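Side-chain contacts in SusD superfamily protein (Bacteroides fragilis NCTC 9343, PDB 3NQP), which probably binds glycans at the outer membrane, contributing to their uptake by the bacterium: residues A[31-34]-A[35-38]; A[65-68]-A[69-72]; A[399-402]-A[403-407]; A[418-421]-A[422-426]; A[481-485]-A[486-490]. One frame throughout, in Å; residues are numbered along the deposited sequence.

Contact 1. Residues A[31-34]-A[35-38]; sequences IHKH and LRDA. With EDO (1,2-ethanediol), chain G.
K33 and R36, one turn apart near the C-terminal end of helix 21-37, touch through the aliphatic part of the lysine and the guanidinium of the arginine. K33 CB lies 3.7 Å above one face of that flat group, displaced toward its rim, while K33 CD comes within 3.8 Å of R36 NH1. The arginine can lie back over the lysine because its chain, with CG anti to the backbone N, bends at chi3 (64°). Its position is fixed from the edge as well: R36 NE and NH2 both donate to the single oxygen D37 OD1, at 3.2 Å and 3.0 Å, in a side-on salt bridge that lies nearly in the guanidinium plane and approaches the carboxylate on its syn side from one face. The tight part lies on the buried flank, where L35 N donates to I31 O and the two side chains, I31 and L35, pack on L123 of helix 110-135; L35 also meets F267 and I269 of strand 265-269. H32 is buried too, its ND1 hydrogen-bonded to I28 O and its NE2 accepting from W198 N. The solvent side is looser. K33 NZ donates to O1 of a 1,2-ethanediol at 2.7 Å, probably a crystallisation additive, and makes a long, weak ion pair with E275. Backbone bonds from R36 N to H32 O and from D37 N to K33 O repeat the i to i+4 pattern of an amphipathic alpha-helix, packed by one flank into the helical core of a SusD-family protein.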
loop_
_atom_site.group_PDB
_atom_site.type_symbol
_atom_site.label_atom_id
_atom_site.label_comp_id
_atom_site.label_asym_id
_atom_site.label_seq_id
_atom_site.Cartn_x
_atom_site.Cartn_y
_atom_site.Cartn_z
ATOM N N ILE A 31 -9.772 17.667 -3.736
ATOM C CA ILE A 31 -9.645 16.281 -4.240
ATOM C C ILE A 31 -8.443 15.590 -3.573
ATOM O O ILE A 31 -8.536 14.428 -3.151
ATOM C CB ILE A 31 -9.532 16.217 -5.784
ATOM C CG1 ILE A 31 -10.912 16.427 -6.453
ATOM C CG2 ILE A 31 -8.840 14.863 -6.236
ATOM C CD1 ILE A 31 -10.832 16.838 -7.956
ATOM N N HIS A 32 -7.318 16.294 -3.458
ATOM C CA HIS A 32 -6.152 15.668 -2.828
ATOM C C HIS A 32 -6.299 15.434 -1.305
ATOM O O HIS A 32 -5.763 14.485 -0.773
ATOM C CB HIS A 32 -4.848 16.409 -3.184
ATOM C CG HIS A 32 -4.388 16.133 -4.576
ATOM N ND1 HIS A 32 -4.942 16.754 -5.680
ATOM C CD2 HIS A 32 -3.481 15.250 -5.054
ATOM C CE1 HIS A 32 -4.385 16.273 -6.774
ATOM N NE2 HIS A 32 -3.479 15.374 -6.422
ATOM N N LYS A 33 -7.012 16.311 -0.607
ATOM C CA LYS A 33 -7.180 16.158 0.829
ATOM C C LYS A 33 -8.171 15.004 1.098
ATOM O O LYS A 33 -8.062 14.304 2.090
ATOM C CB LYS A 33 -7.632 17.460 1.483
ATOM C CG LYS A 33 -6.565 18.606 1.356
ATOM C CD LYS A 33 -6.819 19.759 2.302
ATOM C CE LYS A 33 -5.751 20.896 2.176
ATOM N NZ LYS A 33 -4.452 20.482 1.483
ATOM N N HIS A 34 -9.141 14.816 0.216
ATOM C CA HIS A 34 -10.071 13.703 0.359
ATOM C C HIS A 34 -9.344 12.405 0.055
ATOM O O HIS A 34 -9.682 11.349 0.602
ATOM C CB HIS A 34 -11.273 13.861 -0.586
ATOM C CG HIS A 34 -12.330 14.795 -0.081
ATOM N ND1 HIS A 34 -12.980 15.699 -0.900
ATOM C CD2 HIS A 34 -12.858 14.964 1.152
ATOM C CE1 HIS A 34 -13.857 16.387 -0.191
ATOM N NE2 HIS A 34 -13.805 15.961 1.058
ATOM N N LEU A 35 -8.355 12.471 -0.835
ATOM C CA LEU A 35 -7.538 11.311 -1.122
ATOM C C LEU A 35 -6.698 11.024 0.138
ATOM O O LEU A 35 -6.572 9.863 0.526
ATOM C CB LEU A 35 -6.623 11.542 -2.318
ATOM C CG LEU A 35 -5.662 10.452 -2.738
ATOM C CD1 LEU A 35 -6.487 9.249 -3.290
ATOM C CD2 LEU A 35 -4.657 10.982 -3.751
ATOM N N ARG A 36 -6.119 12.065 0.747
ATOM C CA ARG A 36 -5.375 11.890 1.994
ATOM C C ARG A 36 -6.244 11.163 3.035
ATOM O O ARG A 36 -5.782 10.235 3.726
ATOM C CB ARG A 36 -4.949 13.247 2.552
ATOM C CG ARG A 36 -4.288 13.210 3.916
ATOM C CD ARG A 36 -4.323 14.562 4.616
ATOM N NE ARG A 36 -5.702 14.941 4.898
ATOM C CZ ARG A 36 -6.155 16.179 4.968
ATOM N NH1 ARG A 36 -5.352 17.223 4.793
ATOM N NH2 ARG A 36 -7.435 16.358 5.207
ATOM N N ASP A 37 -7.494 11.601 3.152
ATOM C CA ASP A 37 -8.415 11.021 4.116
ATOM C C ASP A 37 -8.724 9.534 3.845
ATOM O O ASP A 37 -9.125 8.830 4.750
ATOM C CB ASP A 37 -9.752 11.796 4.132
ATOM C CG ASP A 37 -9.620 13.216 4.698
ATOM O OD1 ASP A 37 -8.567 13.572 5.254
ATOM O OD2 ASP A 37 -10.577 13.980 4.533
ATOM N N ALA A 38 -8.548 9.074 2.615
ATOM C CA ALA A 38 -8.708 7.625 2.297
ATOM C C ALA A 38 -7.416 6.825 2.341
ATOM O O ALA A 38 -7.423 5.607 2.069
ATOM C CB ALA A 38 -9.356 7.468 0.935
HETATM C C1 EDO G . -1.322 18.926 0.395
HETATM O O1 EDO G . -2.230 18.890 1.515
HETATM C C2 EDO G . -1.953 18.220 -0.799
HETATM O O2 EDO G . -3.110 18.971 -1.194
#

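Contact 2. Residues A[65-68]-A[69-72]; sequences VSNG and DIIL
N67 and I70 lie side by side and point the same way, the amide of the asparagine running along the isoleucine so that N67 ND2 is 4.0 Å from I70 CD1 and N67 CB is 4.2 Å from the same methyl. Both side chains place their leading branch beside the backbone N (chi1 -62° for N67), which keeps them roughly abreast. The polar end of N67 is engaged away from this pair: OD1 is hydrogen-bonded to Y317 OH. I71 points off to another flank, toward the start of the turn, and its CD1 reaches 3.6 Å from S66 O while its CG1 lies against N67 O. These residues form the entry to the short helix 68-71, with N67 at the N-cap position, although its side chain makes no capping bond and its backbone phi is positive (55°). The backbone carbonyls begin the helical bonding. I71 N donates to N67 O at 3.2 Å in an almost straight bond, N-H...O 170°, and L72 N reaches G68 O at 2.9 Å. The leucine side chain folds beside that last acceptor, L72 CG sitting 3.3 Å from G68 O. D69 turns its carboxylate to N74, whose ND2 bonds to OD1. On the inner side the buried I70 and I71 meet R50 and T56 of the preceding loop.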
loop_
_atom_site.group_PDB
_atom_site.type_symbol
_atom_site.label_atom_id
_atom_site.label_comp_id
_atom_site.label_asym_id
_atom_site.label_seq_id
_atom_site.Cartn_x
_atom_site.Cartn_y
_atom_site.Cartn_z
ATOM N N VAL A 65 -6.831 -5.675 19.869
ATOM C CA VAL A 65 -6.461 -5.025 18.635
ATOM C C VAL A 65 -7.680 -4.760 17.788
ATOM O O VAL A 65 -8.710 -5.384 17.990
ATOM C CB VAL A 65 -5.443 -5.857 17.794
ATOM C CG1 VAL A 65 -4.095 -5.979 18.537
ATOM C CG2 VAL A 65 -6.033 -7.197 17.413
ATOM N N SER A 66 -7.556 -3.818 16.862
ATOM C CA SER A 66 -8.692 -3.444 15.986
ATOM C C SER A 66 -8.791 -4.327 14.752
ATOM O O SER A 66 -7.807 -4.986 14.369
ATOM C CB SER A 66 -8.562 -1.988 15.570
ATOM O OG SER A 66 -8.578 -1.139 16.725
ATOM N N ASN A 67 -9.961 -4.299 14.092
ATOM C CA ASN A 67 -10.170 -4.983 12.834
ATOM C C ASN A 67 -9.849 -6.480 12.899
ATOM O O ASN A 67 -9.397 -7.082 11.904
ATOM C CB ASN A 67 -9.356 -4.291 11.720
ATOM C CG ASN A 67 -9.788 -2.842 11.487
ATOM O OD1 ASN A 67 -8.971 -1.921 11.554
ATOM N ND2 ASN A 67 -11.106 -2.632 11.290
ATOM N N GLY A 68 -10.062 -7.103 14.051
ATOM C CA GLY A 68 -9.645 -8.532 14.185
ATOM C C GLY A 68 -10.330 -9.431 13.155
ATOM O O GLY A 68 -9.735 -10.388 12.647
ATOM N N ASP A 69 -11.586 -9.152 12.832
ATOM C CA ASP A 69 -12.270 -9.952 11.801
ATOM C C ASP A 69 -11.595 -9.889 10.413
ATOM O O ASP A 69 -11.536 -10.916 9.700
ATOM C CB ASP A 69 -13.730 -9.560 11.660
ATOM C CG ASP A 69 -14.585 -10.015 12.848
ATOM O OD1 ASP A 69 -14.440 -11.160 13.342
ATOM O OD2 ASP A 69 -15.426 -9.199 13.260
ATOM N N ILE A 70 -11.142 -8.712 10.002
ATOM C CA ILE A 70 -10.396 -8.598 8.710
ATOM C C ILE A 70 -9.139 -9.479 8.763
ATOM O O ILE A 70 -8.861 -10.274 7.853
ATOM C CB ILE A 70 -10.003 -7.122 8.335
ATOM C CG1 ILE A 70 -11.242 -6.246 8.131
ATOM C CG2 ILE A 70 -9.146 -7.066 7.015
ATOM C CD1 ILE A 70 -10.954 -4.797 7.877
ATOM N N ILE A 71 -8.400 -9.344 9.855
ATOM C CA ILE A 71 -7.151 -10.035 10.054
ATOM C C ILE A 71 -7.363 -11.542 10.015
ATOM O O ILE A 71 -6.563 -12.238 9.419
ATOM C CB ILE A 71 -6.488 -9.604 11.378
ATOM C CG1 ILE A 71 -6.013 -8.151 11.273
ATOM C CG2 ILE A 71 -5.356 -10.591 11.704
ATOM C CD1 ILE A 71 -5.801 -7.397 12.585
ATOM N N LEU A 72 -8.467 -12.025 10.612
ATOM C CA LEU A 72 -8.811 -13.439 10.681
ATOM C C LEU A 72 -9.484 -13.949 9.407
ATOM O O LEU A 72 -9.839 -15.110 9.314
ATOM C CB LEU A 72 -9.704 -13.729 11.913
ATOM C CG LEU A 72 -9.006 -13.550 13.283
ATOM C CD1 LEU A 72 -9.986 -13.501 14.473
ATOM C CD2 LEU A 72 -7.921 -14.638 13.481
#

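Contact 3. Residues A[399-402]-A[403-407]; sequences NAAV and AKYIN
The V402 and I406 torsions bring their methyl ends together: V402 CG1 is anti to the backbone N (chi1 171°) and leans toward the following turn, while the CG1 arm of I406, beside its own backbone N (chi1 -69°), continues extended back toward the valine. The two side chains consequently run side by side in the same direction, V402 CG1 meeting I406 CD1 at 3.7 Å. I406 CG1 also rests 3.4 Å from V402 O, so the isoleucine lies against the carbonyl that its own N-H engages; I406 N donates to V402 O in the carbonyl plane, with an N-H...O angle of 172°. A second i to i+4 pair joins A401 and Y405. Here the phenol ring is carried over the preceding turn, its CD2 3.2 Å from A401 O and its CE2 4.5 Å from A401 CB, a looser apolar touch. K404, bent at chi3, swings its CE over one face of the same ring, 3.8 Å above the plane and displaced toward the rim. This stretch is the first part of helix 399-414, and its buried side chains pack against two other helices: V402 and Y405 lie against helix 382-396, where A393 and L389 are among the partners, and I406 meets A437 and I438 of helix 431-445. This helix-on-helix packing belongs to the mostly alpha-helical SusD fold, whose family is placed in the TPR clan. A401 N, in the first turn, is bonded to D398 OD1, from the residue just before the helix. Y425, from the loop that follows helix 420-423, closes over A403 and I406.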
loop_
_atom_site.group_PDB
_atom_site.type_symbol
_atom_site.label_atom_id
_atom_site.label_comp_id
_atom_site.label_asym_id
_atom_site.label_seq_id
_atom_site.Cartn_x
_atom_site.Cartn_y
_atom_site.Cartn_z
ATOM N N ASN A 399 15.683 -14.611 -15.493
ATOM C CA ASN A 399 16.172 -14.931 -14.166
ATOM C C ASN A 399 17.282 -14.015 -13.701
ATOM O O ASN A 399 17.364 -13.693 -12.506
ATOM C CB ASN A 399 16.534 -16.406 -14.111
ATOM C CG ASN A 399 15.324 -17.272 -14.485
ATOM O OD1 ASN A 399 14.235 -17.026 -13.979
ATOM N ND2 ASN A 399 15.483 -18.185 -15.449
ATOM N N ALA A 400 18.124 -13.582 -14.626
ATOM C CA ALA A 400 19.219 -12.654 -14.294
ATOM C C ALA A 400 18.620 -11.318 -13.836
ATOM O O ALA A 400 19.082 -10.749 -12.855
ATOM C CB ALA A 400 20.152 -12.440 -15.489
ATOM N N ALA A 401 17.546 -10.860 -14.473
ATOM C CA ALA A 401 16.913 -9.576 -14.094
ATOM C C ALA A 401 16.176 -9.686 -12.739
ATOM O O ALA A 401 16.192 -8.738 -11.947
ATOM C CB ALA A 401 15.934 -9.025 -15.213
ATOM N N VAL A 402 15.570 -10.842 -12.451
ATOM C CA VAL A 402 14.959 -11.075 -11.121
ATOM C C VAL A 402 15.986 -10.794 -10.030
ATOM O O VAL A 402 15.754 -9.992 -9.102
ATOM C CB VAL A 402 14.426 -12.494 -10.950
ATOM C CG1 VAL A 402 14.026 -12.705 -9.464
ATOM C CG2 VAL A 402 13.224 -12.745 -11.901
ATOM N N ALA A 403 17.129 -11.447 -10.166
ATOM C CA ALA A 403 18.222 -11.341 -9.210
ATOM C C ALA A 403 18.764 -9.926 -9.129
ATOM O O ALA A 403 19.085 -9.461 -8.056
ATOM C CB ALA A 403 19.355 -12.312 -9.593
ATOM N N LYS A 404 18.909 -9.271 -10.275
ATOM C CA LYS A 404 19.405 -7.900 -10.326
ATOM C C LYS A 404 18.557 -6.989 -9.468
ATOM O O LYS A 404 19.068 -6.200 -8.691
ATOM C CB LYS A 404 19.447 -7.379 -11.770
ATOM C CG LYS A 404 19.875 -5.908 -11.977
ATOM C CD LYS A 404 19.803 -5.504 -13.455
ATOM C CE LYS A 404 18.338 -5.331 -13.937
ATOM N NZ LYS A 404 18.236 -5.119 -15.411
ATOM N N TYR A 405 17.259 -7.028 -9.675
ATOM C CA TYR A 405 16.379 -6.087 -8.971
ATOM C C TYR A 405 16.280 -6.401 -7.464
ATOM O O TYR A 405 16.254 -5.492 -6.643
ATOM C CB TYR A 405 15.007 -6.123 -9.606
ATOM C CG TYR A 405 14.956 -5.375 -10.914
ATOM C CD1 TYR A 405 15.250 -4.024 -10.963
ATOM C CD2 TYR A 405 14.582 -5.996 -12.090
ATOM C CE1 TYR A 405 15.159 -3.301 -12.171
ATOM C CE2 TYR A 405 14.498 -5.273 -13.297
ATOM C CZ TYR A 405 14.790 -3.929 -13.320
ATOM O OH TYR A 405 14.719 -3.219 -14.515
ATOM N N ILE A 406 16.207 -7.683 -7.102
ATOM C CA ILE A 406 16.253 -8.067 -5.682
ATOM C C ILE A 406 17.530 -7.576 -5.016
ATOM O O ILE A 406 17.492 -7.041 -3.916
ATOM C CB ILE A 406 16.137 -9.589 -5.472
ATOM C CG1 ILE A 406 14.729 -10.075 -5.834
ATOM C CG2 ILE A 406 16.469 -9.975 -3.999
ATOM C CD1 ILE A 406 14.629 -11.648 -5.936
ATOM N N ASN A 407 18.656 -7.759 -5.673
ATOM C CA ASN A 407 19.928 -7.348 -5.091
ATOM C C ASN A 407 20.135 -5.834 -5.024
ATOM O O ASN A 407 20.835 -5.352 -4.128
ATOM C CB ASN A 407 21.094 -8.042 -5.788
ATOM C CG ASN A 407 21.176 -9.530 -5.443
ATOM O OD1 ASN A 407 20.975 -9.921 -4.281
ATOM N ND2 ASN A 407 21.481 -10.369 -6.453
#

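Contact 4. Residues A[418-421]-A[422-426]; sequences WDET and LYAYP
W418 and Y423 pass one another running in opposite senses, the indole CZ3 lying 3.7 Å from Y423 CB, and the far end of the same ring meets A424, with W418 CH2 4.0 Å from A424 CB. The indole reaches this far because CG of W418 is anti to the backbone N (chi1 175°), which turns the ring back along the short helix. A second contact sets the D419 carboxylate against the L422 branch point, the side chains crossing at a slant: OD2 of the aspartate is 3.5 Å from L422 CG. Next to it L422 CB sits over the centre of the Y423 ring, 3.5 Å above its plane, and E420 CB touches A424 CB. What sets these groups is the cap. D419 stands at the N-cap position of helix 420-423, its OD1 accepting weakly from T421 N at 3.1 Å; in the modelled one of two T421 conformers, OG1 also donates to it. D419 O in turn receives Y423 N at 3.0 Å, almost straight down the carbonyl bond, while A424 N donates to E420 O where the chain leaves helical geometry. A water lies within hydrogen-bonding distance of E420 O and A424 O and may bridge them. The contact is on the surface, yet it is braced from within: Y423 O accepts from R410 NH1, the Y423 ring stacks with Y414, and W418 packs on R410 and K411, so helix 420-423 sits against the later turns of helix 399-414, while Y425 runs on between that helix and helix 431-445, its OH bonded to N434.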
loop_
_atom_site.group_PDB
_atom_site.type_symbol
_atom_site.label_atom_id
_atom_site.label_comp_id
_atom_site.label_asym_id
_atom_site.label_seq_id
_atom_site.Cartn_x
_atom_site.Cartn_y
_atom_site.Cartn_z
ATOM N N TRP A 418 26.725 -4.731 3.775
ATOM C CA TRP A 418 26.452 -5.557 2.597
ATOM C C TRP A 418 27.618 -6.451 2.247
ATOM O O TRP A 418 28.746 -5.988 2.148
ATOM C CB TRP A 418 26.196 -4.662 1.412
ATOM C CG TRP A 418 26.002 -5.334 0.081
ATOM C CD1 TRP A 418 26.785 -5.151 -1.040
ATOM C CD2 TRP A 418 24.971 -6.252 -0.306
ATOM N NE1 TRP A 418 26.293 -5.871 -2.080
ATOM C CE2 TRP A 418 25.179 -6.558 -1.667
ATOM C CE3 TRP A 418 23.864 -6.816 0.350
ATOM C CZ2 TRP A 418 24.343 -7.423 -2.378
ATOM C CZ3 TRP A 418 23.041 -7.675 -0.357
ATOM C CH2 TRP A 418 23.273 -7.959 -1.714
ATOM N N ASP A 419 27.331 -7.719 2.041
ATOM C CA ASP A 419 28.332 -8.724 1.782
ATOM C C ASP A 419 27.657 -9.736 0.899
ATOM O O ASP A 419 26.763 -10.452 1.362
ATOM C CB ASP A 419 28.736 -9.376 3.101
ATOM C CG ASP A 419 29.756 -10.516 2.935
ATOM O OD1 ASP A 419 29.933 -11.015 1.793
ATOM O OD2 ASP A 419 30.374 -10.893 3.978
ATOM N N GLU A 420 28.071 -9.803 -0.362
ATOM C CA GLU A 420 27.350 -10.625 -1.358
ATOM C C GLU A 420 27.283 -12.089 -0.974
ATOM O O GLU A 420 26.271 -12.733 -1.208
ATOM C CB GLU A 420 27.944 -10.465 -2.753
ATOM C CG GLU A 420 27.776 -9.063 -3.344
ATOM C CD GLU A 420 28.541 -8.858 -4.649
ATOM O OE1 GLU A 420 28.538 -9.769 -5.498
ATOM O OE2 GLU A 420 29.159 -7.786 -4.821
ATOM N N THR A 421 28.374 -12.564 -0.360
ATOM C CA THR A 421 28.555 -13.943 0.071
ATOM C C THR A 421 27.459 -14.365 1.070
ATOM O O THR A 421 26.951 -15.479 1.007
ATOM C CB THR A 421 30.002 -14.154 0.716
ATOM O OG1 THR A 421 30.038 -13.617 2.038
ATOM C CG2 THR A 421 31.114 -13.464 -0.092
ATOM N N LEU A 422 27.085 -13.456 1.964
ATOM C CA LEU A 422 26.087 -13.688 3.023
ATOM C C LEU A 422 24.639 -13.413 2.530
ATOM O O LEU A 422 23.706 -14.139 2.871
ATOM C CB LEU A 422 26.374 -12.783 4.235
ATOM C CG LEU A 422 27.731 -12.968 4.964
ATOM C CD1 LEU A 422 27.803 -12.093 6.256
ATOM C CD2 LEU A 422 27.958 -14.446 5.299
ATOM N N TYR A 423 24.476 -12.342 1.780
ATOM C CA TYR A 423 23.158 -11.687 1.589
ATOM C C TYR A 423 22.652 -11.581 0.160
ATOM O O TYR A 423 21.477 -11.270 -0.051
ATOM C CB TYR A 423 23.187 -10.293 2.261
ATOM C CG TYR A 423 23.579 -10.350 3.731
ATOM C CD1 TYR A 423 22.997 -11.272 4.582
ATOM C CD2 TYR A 423 24.520 -9.492 4.254
ATOM C CE1 TYR A 423 23.324 -11.331 5.887
ATOM C CE2 TYR A 423 24.872 -9.543 5.600
ATOM C CZ TYR A 423 24.293 -10.465 6.410
ATOM O OH TYR A 423 24.663 -10.574 7.750
ATOM N N ALA A 424 23.484 -11.866 -0.838
ATOM C CA ALA A 424 23.071 -11.658 -2.234
ATOM C C ALA A 424 22.173 -12.811 -2.664
ATOM O O ALA A 424 22.387 -13.931 -2.250
ATOM C CB ALA A 424 24.280 -11.567 -3.161
ATOM N N TYR A 425 21.169 -12.525 -3.482
ATOM C CA TYR A 425 20.318 -13.565 -4.064
ATOM C C TYR A 425 20.976 -14.187 -5.307
ATOM O O TYR A 425 21.260 -13.478 -6.277
ATOM C CB TYR A 425 18.963 -12.951 -4.437
ATOM C CG TYR A 425 17.967 -13.963 -4.993
ATOM C CD1 TYR A 425 17.339 -14.904 -4.156
ATOM C CD2 TYR A 425 17.662 -13.975 -6.346
ATOM C CE1 TYR A 425 16.437 -15.840 -4.684
ATOM C CE2 TYR A 425 16.780 -14.898 -6.878
ATOM C CZ TYR A 425 16.181 -15.835 -6.056
ATOM O OH TYR A 425 15.294 -16.739 -6.611
ATOM N N PRO A 426 21.215 -15.509 -5.301
ATOM C CA PRO A 426 21.854 -16.077 -6.490
ATOM C C PRO A 426 20.777 -16.357 -7.501
ATOM O O PRO A 426 19.658 -16.721 -7.115
ATOM C CB PRO A 426 22.486 -17.386 -5.971
ATOM C CG PRO A 426 21.607 -17.814 -4.788
ATOM C CD PRO A 426 20.946 -16.537 -4.259
HETATM O O HOH W 1 24.669 -15.138 -0.778
#

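Contact 5. Residues A[481-485]-A[486-490]; sequences PILNK and STEAH
N484 and S486 form an Asx turn in the long loop between helices 452-458 and 498-503: the asparagine, with CG anti to its N (chi1 179°), turns its side-chain amide oxygen OD1 back on the chain. Two donors meet that oxygen. S486 N reaches N484 OD1 at 2.9 Å in the carbonyl plane, and S486 OG donates to it at 2.8 Å from a direction tilted 26° off that plane; a weak third bond comes from T487 N. Backbone bonding reinforces the turn, E488 N donating to N484 O at 2.7 Å, with T487 N a weak second donor. Packing contacts lie around these bonds. T487 OG1 is 3.4 Å from N484 CB, and the E488 carboxylate lies across L483, OE1 3.9 Å from CD2 of the leucine. L483 also packs on V469 and F470 on the inner side. Charge comes in through the other carboxylate oxygen, E488 OE2, which is held by K491 NZ in a salt bridge. The E488 carboxylate also binds the backbone: N484 N donates to E488 OE1 at 3.0 Å, the N-H...O angle 172°, using the anti lone pair of the oxygen.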
loop_
_atom_site.group_PDB
_atom_site.type_symbol
_atom_site.label_atom_id
_atom_site.label_comp_id
_atom_site.label_asym_id
_atom_site.label_seq_id
_atom_site.Cartn_x
_atom_site.Cartn_y
_atom_site.Cartn_z
ATOM N N PRO A 481 -1.975 -22.361 4.443
ATOM C CA PRO A 481 -2.366 -21.266 3.569
ATOM C C PRO A 481 -3.222 -20.261 4.308
ATOM O O PRO A 481 -3.955 -20.647 5.220
ATOM C CB PRO A 481 -3.198 -21.944 2.486
ATOM C CG PRO A 481 -3.545 -23.288 2.989
ATOM C CD PRO A 481 -2.553 -23.658 4.037
ATOM N N ILE A 482 -3.125 -18.999 3.916
ATOM C CA ILE A 482 -3.952 -17.948 4.522
ATOM C C ILE A 482 -5.435 -18.185 4.217
ATOM O O ILE A 482 -6.252 -18.045 5.108
ATOM C CB ILE A 482 -3.449 -16.568 4.069
ATOM C CG1 ILE A 482 -2.074 -16.346 4.708
ATOM C CG2 ILE A 482 -4.383 -15.445 4.473
ATOM C CD1 ILE A 482 -1.308 -15.135 4.122
ATOM N N LEU A 483 -5.782 -18.513 2.965
ATOM C CA LEU A 483 -7.105 -19.039 2.591
ATOM C C LEU A 483 -7.045 -20.480 2.071
ATOM O O LEU A 483 -6.139 -20.871 1.367
ATOM C CB LEU A 483 -7.790 -18.180 1.501
ATOM C CG LEU A 483 -8.044 -16.698 1.844
ATOM C CD1 LEU A 483 -8.628 -15.929 0.647
ATOM C CD2 LEU A 483 -8.923 -16.585 3.113
ATOM N N ASN A 484 -8.083 -21.231 2.385
ATOM C CA ASN A 484 -8.278 -22.585 1.927
ATOM C C ASN A 484 -8.998 -22.470 0.609
ATOM O O ASN A 484 -10.146 -22.042 0.559
ATOM C CB ASN A 484 -9.129 -23.333 2.966
ATOM C CG ASN A 484 -9.426 -24.775 2.579
ATOM O OD1 ASN A 484 -9.660 -25.098 1.428
ATOM N ND2 ASN A 484 -9.437 -25.643 3.573
ATOM N N LYS A 485 -8.332 -22.861 -0.470
ATOM C CA LYS A 485 -8.896 -22.717 -1.790
ATOM C C LYS A 485 -10.198 -23.514 -2.013
ATOM O O LYS A 485 -10.993 -23.145 -2.849
ATOM C CB LYS A 485 -7.869 -23.124 -2.835
ATOM C CG LYS A 485 -8.281 -22.768 -4.274
ATOM C CD LYS A 485 -7.109 -22.947 -5.231
ATOM C CE LYS A 485 -7.423 -22.336 -6.599
ATOM N NZ LYS A 485 -8.643 -22.969 -7.160
ATOM N N SER A 486 -10.407 -24.602 -1.286
ATOM C CA SER A 486 -11.589 -25.433 -1.573
ATOM C C SER A 486 -12.855 -24.897 -0.881
ATOM O O SER A 486 -13.954 -25.129 -1.376
ATOM C CB SER A 486 -11.357 -26.867 -1.152
ATOM O OG SER A 486 -11.361 -26.927 0.262
ATOM N N THR A 487 -12.687 -24.126 0.205
ATOM C CA THR A 487 -13.813 -23.615 0.982
ATOM C C THR A 487 -13.878 -22.095 1.013
ATOM O O THR A 487 -14.932 -21.564 1.397
ATOM C CB THR A 487 -13.750 -24.115 2.427
ATOM O OG1 THR A 487 -12.546 -23.641 3.038
ATOM C CG2 THR A 487 -13.799 -25.672 2.522
ATOM N N GLU A 488 -12.776 -21.398 0.668
ATOM C CA GLU A 488 -12.668 -19.935 0.864
ATOM C C GLU A 488 -12.313 -19.148 -0.396
ATOM O O GLU A 488 -11.990 -17.972 -0.330
ATOM C CB GLU A 488 -11.659 -19.624 1.995
ATOM C CG GLU A 488 -12.185 -19.953 3.376
ATOM C CD GLU A 488 -11.175 -19.707 4.494
ATOM O OE1 GLU A 488 -9.995 -20.114 4.378
ATOM O OE2 GLU A 488 -11.565 -19.146 5.524
ATOM N N ALA A 489 -12.447 -19.764 -1.556
ATOM C CA ALA A 489 -12.156 -19.083 -2.841
ATOM C C ALA A 489 -12.941 -17.753 -2.996
ATOM O O ALA A 489 -12.436 -16.758 -3.557
ATOM C CB ALA A 489 -12.435 -20.051 -4.050
ATOM N N HIS A 490 -14.161 -17.731 -2.471
ATOM C CA HIS A 490 -15.018 -16.529 -2.541
ATOM C C HIS A 490 -14.454 -15.382 -1.696
ATOM O O HIS A 490 -14.740 -14.225 -1.967
ATOM C CB HIS A 490 -16.454 -16.854 -2.127
ATOM C CG HIS A 490 -16.609 -17.188 -0.673
ATOM N ND1 HIS A 490 -16.241 -18.399 -0.147
ATOM C CD2 HIS A 490 -17.082 -16.455 0.372
ATOM C CE1 HIS A 490 -16.498 -18.417 1.154
ATOM N NE2 HIS A 490 -17.006 -17.245 1.497
#

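In the fold
Contact 3 is the buried one, with apolar i to i+4 pairs along one helix that is packed against its neighbours; contacts 1 and 2 are partly buried, and contacts 4 and 5 lie at the surface. Contacts 3 and 4 belong together: their centres are 12 Å apart, and N407 OD1 probably accepts from Y425 N at 2.7 Å, tying helix 399-414 to the chain after helix 420-423. Contact 1, with its salt bridge, lies on the opposite side of the chain's centre from both. Contacts 2 and 5, about 6 Å apart at their nearest atoms, do not touch. D419 caps a helix with its side chain, N67 does not, and N484 makes an Asx turn in a surface loop.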